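PDB 4F53: SusD homolog from Bacteroides ovatus, which probably binds glycans, likely mucin O-glycans, at the cell surface as a member of the SusD/RagB family of outer-membrane lipoproteins. Local coordinates for residues 272-284 with 369-382. Numbering follows the deposited sequence.
Sequences NAYNDPRREAYYD and SFEENGITSGVENY
R278 turns its guanidinium to S369, a worked example of one buried arginine serving several polar partners. R278 NH1 donates to S369 OG at 2.9 Å, in the guanidinium plane and at 155°. NE and NH2 grip the D276 carboxylate side-on, each on a syn lone pair, the NE bond to OD1 being nearly straight (179°). A bend at chi3 swings the group back toward D276, whose OD1 also caps R278 N. Y382 OH lies 2.8 Å from D276 OD2, at best a weak bond; Q433 of helix 423-438 also bonds Y382 OH and R278 NH2. A lysine replacing R278 has one amine, so the side-on grip on D276 would probably be lost and S369 OG left without its donor.

The contact joins two helix-to-helix connections of the TPR-like SusD fold; a Schellman motif with G374 as C-prime residue ends helix 358-372.

Apolar contacts lie alongside. F370 CE1 sits over one guanidinium face, while P277 CG meets F370 CE2 at 3.5 Å. Y382, its CG anti to the backbone N (-176°), brings CE1 to 3.6 Å from Y274 CB. A281 CB touches N373 CB. A polar atom, N373 OD1, meets the Y282 ring edge, 3.2 Å from CE1.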
loop_
_atom_site.group_PDB
_atom_site.type_symbol
_atom_site.label_atom_id
_atom_site.label_comp_id
_atom_site.label_asym_id
_atom_site.label_seq_id
_atom_site.Cartn_x
_atom_site.Cartn_y
_atom_site.Cartn_z
ATOM N N ASN A 272 20.542 0.190 -3.710
ATOM C CA ASN A 272 21.946 0.176 -4.171
ATOM C C ASN A 272 22.832 0.865 -3.137
ATOM O O ASN A 272 23.851 0.310 -2.777
ATOM C CB ASN A 272 22.115 0.843 -5.557
ATOM C CG ASN A 272 21.672 -0.054 -6.681
ATOM O OD1 ASN A 272 21.593 -1.262 -6.539
ATOM N ND2 ASN A 272 21.417 0.495 -7.835
ATOM N N ALA A 273 22.402 2.037 -2.592
ATOM C CA ALA A 273 23.171 2.778 -1.578
ATOM C C ALA A 273 23.418 1.925 -0.337
ATOM O O ALA A 273 24.475 2.031 0.278
ATOM C CB ALA A 273 22.436 4.038 -1.188
ATOM N N TYR A 274 22.430 1.081 0.031
ATOM C CA TYR A 274 22.549 0.233 1.216
ATOM C C TYR A 274 23.134 -1.149 0.903
ATOM O O TYR A 274 23.205 -1.971 1.823
ATOM C CB TYR A 274 21.175 0.080 1.901
ATOM C CG TYR A 274 20.505 1.390 2.261
ATOM C CD1 TYR A 274 21.258 2.532 2.545
ATOM C CD2 TYR A 274 19.125 1.477 2.382
ATOM C CE1 TYR A 274 20.644 3.747 2.835
ATOM C CE2 TYR A 274 18.504 2.672 2.728
ATOM C CZ TYR A 274 19.264 3.812 2.937
ATOM O OH TYR A 274 18.637 4.986 3.300
ATOM N N ASN A 275 23.520 -1.430 -0.380
ATOM C CA ASN A 275 24.021 -2.750 -0.848
ATOM C C ASN A 275 23.077 -3.827 -0.328
ATOM O O ASN A 275 23.492 -4.800 0.280
ATOM C CB ASN A 275 25.477 -3.012 -0.400
ATOM C CG ASN A 275 26.459 -2.039 -1.012
ATOM O OD1 ASN A 275 26.629 -1.985 -2.239
ATOM N ND2 ASN A 275 27.096 -1.213 -0.179
ATOM N N ASP A 276 21.774 -3.554 -0.461
ATOM C CA ASP A 276 20.717 -4.388 0.071
ATOM C C ASP A 276 20.664 -5.774 -0.592
ATOM O O ASP A 276 20.465 -5.875 -1.811
ATOM C CB ASP A 276 19.388 -3.653 -0.063
ATOM C CG ASP A 276 18.338 -4.062 0.939
ATOM O OD1 ASP A 276 18.119 -5.277 1.104
ATOM O OD2 ASP A 276 17.708 -3.171 1.528
ATOM N N PRO A 277 20.804 -6.856 0.215
ATOM C CA PRO A 277 20.673 -8.220 -0.352
ATOM C C PRO A 277 19.230 -8.583 -0.740
ATOM O O PRO A 277 19.027 -9.616 -1.361
ATOM C CB PRO A 277 21.199 -9.143 0.762
ATOM C CG PRO A 277 21.055 -8.386 1.989
ATOM C CD PRO A 277 21.092 -6.897 1.666
ATOM N N ARG A 278 18.244 -7.743 -0.428
ATOM C CA ARG A 278 16.855 -7.987 -0.863
ATOM C C ARG A 278 16.699 -7.599 -2.317
ATOM O O ARG A 278 15.658 -7.870 -2.882
ATOM C CB ARG A 278 15.819 -7.252 0.005
ATOM C CG ARG A 278 15.731 -7.811 1.416
ATOM C CD ARG A 278 14.985 -6.869 2.295
ATOM N NE ARG A 278 15.785 -5.684 2.598
ATOM C CZ ARG A 278 15.469 -4.812 3.537
ATOM N NH1 ARG A 278 14.385 -4.990 4.275
ATOM N NH2 ARG A 278 16.248 -3.767 3.768
ATOM N N ARG A 279 17.727 -6.992 -2.943
ATOM C CA ARG A 279 17.668 -6.644 -4.379
ATOM C C ARG A 279 17.422 -7.885 -5.210
ATOM O O ARG A 279 16.471 -7.894 -6.004
ATOM C CB ARG A 279 18.926 -5.920 -4.875
ATOM C CG ARG A 279 18.907 -4.441 -4.492
ATOM C CD ARG A 279 20.244 -3.770 -4.791
ATOM N NE ARG A 279 21.341 -4.471 -4.115
ATOM C CZ ARG A 279 22.628 -4.200 -4.298
ATOM N NH1 ARG A 279 23.000 -3.248 -5.145
ATOM N NH2 ARG A 279 23.553 -4.883 -3.641
ATOM N N GLU A 280 18.216 -8.959 -4.948
ATOM C CA GLU A 280 18.097 -10.243 -5.626
ATOM C C GLU A 280 16.770 -10.924 -5.264
ATOM O O GLU A 280 16.271 -11.693 -6.068
ATOM C CB GLU A 280 19.316 -11.165 -5.361
ATOM C CG GLU A 280 19.490 -11.631 -3.914
ATOM C CD GLU A 280 20.891 -11.802 -3.325
ATOM O OE1 GLU A 280 21.814 -12.201 -4.076
ATOM O OE2 GLU A 280 21.044 -11.614 -2.090
ATOM N N ALA A 281 16.158 -10.605 -4.112
ATOM C CA ALA A 281 14.879 -11.245 -3.821
ATOM C C ALA A 281 13.717 -10.547 -4.544
ATOM O O ALA A 281 12.734 -11.195 -4.878
ATOM C CB ALA A 281 14.628 -11.290 -2.323
ATOM N N TYR A 282 13.830 -9.238 -4.799
ATOM C CA TYR A 282 12.763 -8.396 -5.371
ATOM C C TYR A 282 12.790 -8.280 -6.877
ATOM O O TYR A 282 11.735 -8.252 -7.511
ATOM C CB TYR A 282 12.870 -6.961 -4.822
ATOM C CG TYR A 282 12.519 -6.755 -3.369
ATOM C CD1 TYR A 282 12.146 -7.828 -2.558
ATOM C CD2 TYR A 282 12.501 -5.481 -2.814
ATOM C CE1 TYR A 282 11.738 -7.630 -1.240
ATOM C CE2 TYR A 282 12.104 -5.276 -1.493
ATOM C CZ TYR A 282 11.734 -6.355 -0.710
ATOM O OH TYR A 282 11.364 -6.172 0.590
ATOM N N TYR A 283 13.981 -8.102 -7.455
ATOM C CA TYR A 283 14.019 -7.844 -8.875
ATOM C C TYR A 283 15.315 -8.293 -9.506
ATOM O O TYR A 283 16.211 -8.765 -8.821
ATOM C CB TYR A 283 13.769 -6.326 -9.139
ATOM C CG TYR A 283 14.481 -5.363 -8.203
ATOM C CD1 TYR A 283 15.849 -5.130 -8.316
ATOM C CD2 TYR A 283 13.778 -4.662 -7.223
ATOM C CE1 TYR A 283 16.504 -4.243 -7.465
ATOM C CE2 TYR A 283 14.427 -3.791 -6.353
ATOM C CZ TYR A 283 15.785 -3.566 -6.495
ATOM O OH TYR A 283 16.419 -2.645 -5.710
ATOM N N ASP A 284 15.411 -8.129 -10.832
ATOM C CA ASP A 284 16.571 -8.524 -11.607
ATOM C C ASP A 284 17.382 -7.332 -12.066
ATOM O O ASP A 284 16.908 -6.205 -12.047
ATOM C CB ASP A 284 16.114 -9.315 -12.845
ATOM C CG ASP A 284 15.679 -10.742 -12.567
ATOM O OD1 ASP A 284 16.420 -11.457 -11.882
ATOM O OD2 ASP A 284 14.667 -11.175 -13.151
ATOM N N SER A 369 12.198 -8.830 7.662
ATOM C CA SER A 369 12.129 -8.636 6.224
ATOM C C SER A 369 13.143 -9.541 5.500
ATOM O O SER A 369 12.802 -10.148 4.461
ATOM C CB SER A 369 12.322 -7.169 5.876
ATOM O OG SER A 369 12.326 -6.970 4.473
ATOM N N PHE A 370 14.357 -9.670 6.057
ATOM C CA PHE A 370 15.387 -10.589 5.529
ATOM C C PHE A 370 14.837 -12.046 5.506
ATOM O O PHE A 370 14.884 -12.704 4.476
ATOM C CB PHE A 370 16.667 -10.492 6.365
ATOM C CG PHE A 370 17.652 -9.453 5.875
ATOM C CD1 PHE A 370 17.240 -8.145 5.607
ATOM C CD2 PHE A 370 18.999 -9.768 5.716
ATOM C CE1 PHE A 370 18.154 -7.181 5.184
ATOM C CE2 PHE A 370 19.909 -8.807 5.271
ATOM C CZ PHE A 370 19.487 -7.514 5.032
ATOM N N GLU A 371 14.252 -12.493 6.622
ATOM C CA GLU A 371 13.632 -13.810 6.770
ATOM C C GLU A 371 12.475 -13.993 5.775
ATOM O O GLU A 371 12.370 -15.041 5.155
ATOM C CB GLU A 371 13.134 -13.984 8.206
ATOM C CG GLU A 371 12.716 -15.401 8.542
ATOM C CD GLU A 371 12.341 -15.620 9.994
ATOM O OE1 GLU A 371 12.550 -14.701 10.825
ATOM O OE2 GLU A 371 11.825 -16.721 10.295
ATOM N N GLU A 372 11.621 -12.981 5.612
ATOM C CA GLU A 372 10.492 -13.022 4.667
ATOM C C GLU A 372 10.979 -13.233 3.224
ATOM O O GLU A 372 10.251 -13.759 2.396
ATOM C CB GLU A 372 9.707 -11.684 4.722
ATOM C CG GLU A 372 8.798 -11.512 5.929
ATOM C CD GLU A 372 8.352 -10.104 6.291
ATOM O OE1 GLU A 372 8.782 -9.112 5.650
ATOM O OE2 GLU A 372 7.564 -9.999 7.251
ATOM N N ASN A 373 12.211 -12.776 2.919
ATOM C CA ASN A 373 12.770 -12.802 1.574
ATOM C C ASN A 373 13.825 -13.876 1.410
ATOM O O ASN A 373 14.531 -13.880 0.399
ATOM C CB ASN A 373 13.306 -11.410 1.223
ATOM C CG ASN A 373 12.172 -10.431 0.981
ATOM O OD1 ASN A 373 11.421 -10.543 0.018
ATOM N ND2 ASN A 373 11.944 -9.514 1.895
ATOM N N GLY A 374 13.866 -14.818 2.366
ATOM C CA GLY A 374 14.755 -15.972 2.354
ATOM C C GLY A 374 16.224 -15.657 2.486
ATOM O O GLY A 374 17.046 -16.475 2.091
ATOM N N ILE A 375 16.581 -14.487 3.054
ATOM C CA ILE A 375 17.989 -14.129 3.220
ATOM C C ILE A 375 18.469 -14.673 4.566
ATOM O O ILE A 375 17.995 -14.266 5.615
ATOM C CB ILE A 375 18.223 -12.610 3.034
ATOM C CG1 ILE A 375 17.708 -12.185 1.656
ATOM C CG2 ILE A 375 19.715 -12.264 3.215
ATOM C CD1 ILE A 375 17.468 -10.856 1.560
ATOM N N THR A 376 19.411 -15.601 4.515
ATOM C CA THR A 376 19.910 -16.326 5.684
ATOM C C THR A 376 21.216 -15.747 6.264
ATOM O O THR A 376 21.561 -16.084 7.402
ATOM C CB THR A 376 20.070 -17.803 5.328
ATOM O OG1 THR A 376 20.828 -17.903 4.111
ATOM C CG2 THR A 376 18.711 -18.508 5.159
ATOM N N SER A 377 21.912 -14.858 5.527
ATOM C CA SER A 377 23.146 -14.251 6.036
ATOM C C SER A 377 23.264 -12.748 5.672
ATOM O O SER A 377 22.617 -12.268 4.726
ATOM C CB SER A 377 24.371 -15.022 5.541
ATOM O OG SER A 377 24.734 -14.663 4.216
ATOM N N GLY A 378 24.111 -12.050 6.437
ATOM C CA GLY A 378 24.456 -10.647 6.221
ATOM C C GLY A 378 23.574 -9.572 6.832
ATOM O O GLY A 378 23.711 -8.405 6.460
ATOM N N VAL A 379 22.673 -9.934 7.768
ATOM C CA VAL A 379 21.789 -8.945 8.379
ATOM C C VAL A 379 22.593 -8.014 9.312
ATOM O O VAL A 379 22.373 -6.809 9.292
ATOM C CB VAL A 379 20.527 -9.545 9.062
ATOM C CG1 VAL A 379 20.853 -10.190 10.406
ATOM C CG2 VAL A 379 19.428 -8.483 9.207
ATOM N N GLU A 380 23.543 -8.562 10.068
ATOM C CA GLU A 380 24.384 -7.814 11.009
ATOM C C GLU A 380 25.240 -6.771 10.273
ATOM O O GLU A 380 25.395 -5.665 10.779
ATOM C CB GLU A 380 25.263 -8.754 11.852
ATOM C CG GLU A 380 24.492 -9.853 12.580
ATOM C CD GLU A 380 24.229 -11.148 11.813
ATOM O OE1 GLU A 380 24.661 -11.279 10.639
ATOM O OE2 GLU A 380 23.577 -12.040 12.405
ATOM N N ASN A 381 25.750 -7.091 9.078
ATOM C CA ASN A 381 26.525 -6.124 8.290
ATOM C C ASN A 381 25.591 -5.082 7.715
ATOM O O ASN A 381 25.955 -3.917 7.648
ATOM C CB ASN A 381 27.357 -6.775 7.168
ATOM C CG ASN A 381 28.412 -7.731 7.651
ATOM O OD1 ASN A 381 29.228 -7.423 8.530
ATOM N ND2 ASN A 381 28.439 -8.909 7.054
ATOM N N TYR A 382 24.392 -5.485 7.310
ATOM C CA TYR A 382 23.405 -4.558 6.766
ATOM C C TYR A 382 22.991 -3.544 7.840
ATOM O O TYR A 382 22.980 -2.345 7.561
ATOM C CB TYR A 382 22.193 -5.302 6.205
ATOM C CG TYR A 382 21.194 -4.365 5.556
ATOM C CD1 TYR A 382 21.381 -3.904 4.252
ATOM C CD2 TYR A 382 20.065 -3.919 6.253
ATOM C CE1 TYR A 382 20.472 -3.028 3.658
ATOM C CE2 TYR A 382 19.135 -3.069 5.658
ATOM C CZ TYR A 382 19.343 -2.619 4.363
ATOM O OH TYR A 382 18.435 -1.743 3.791
#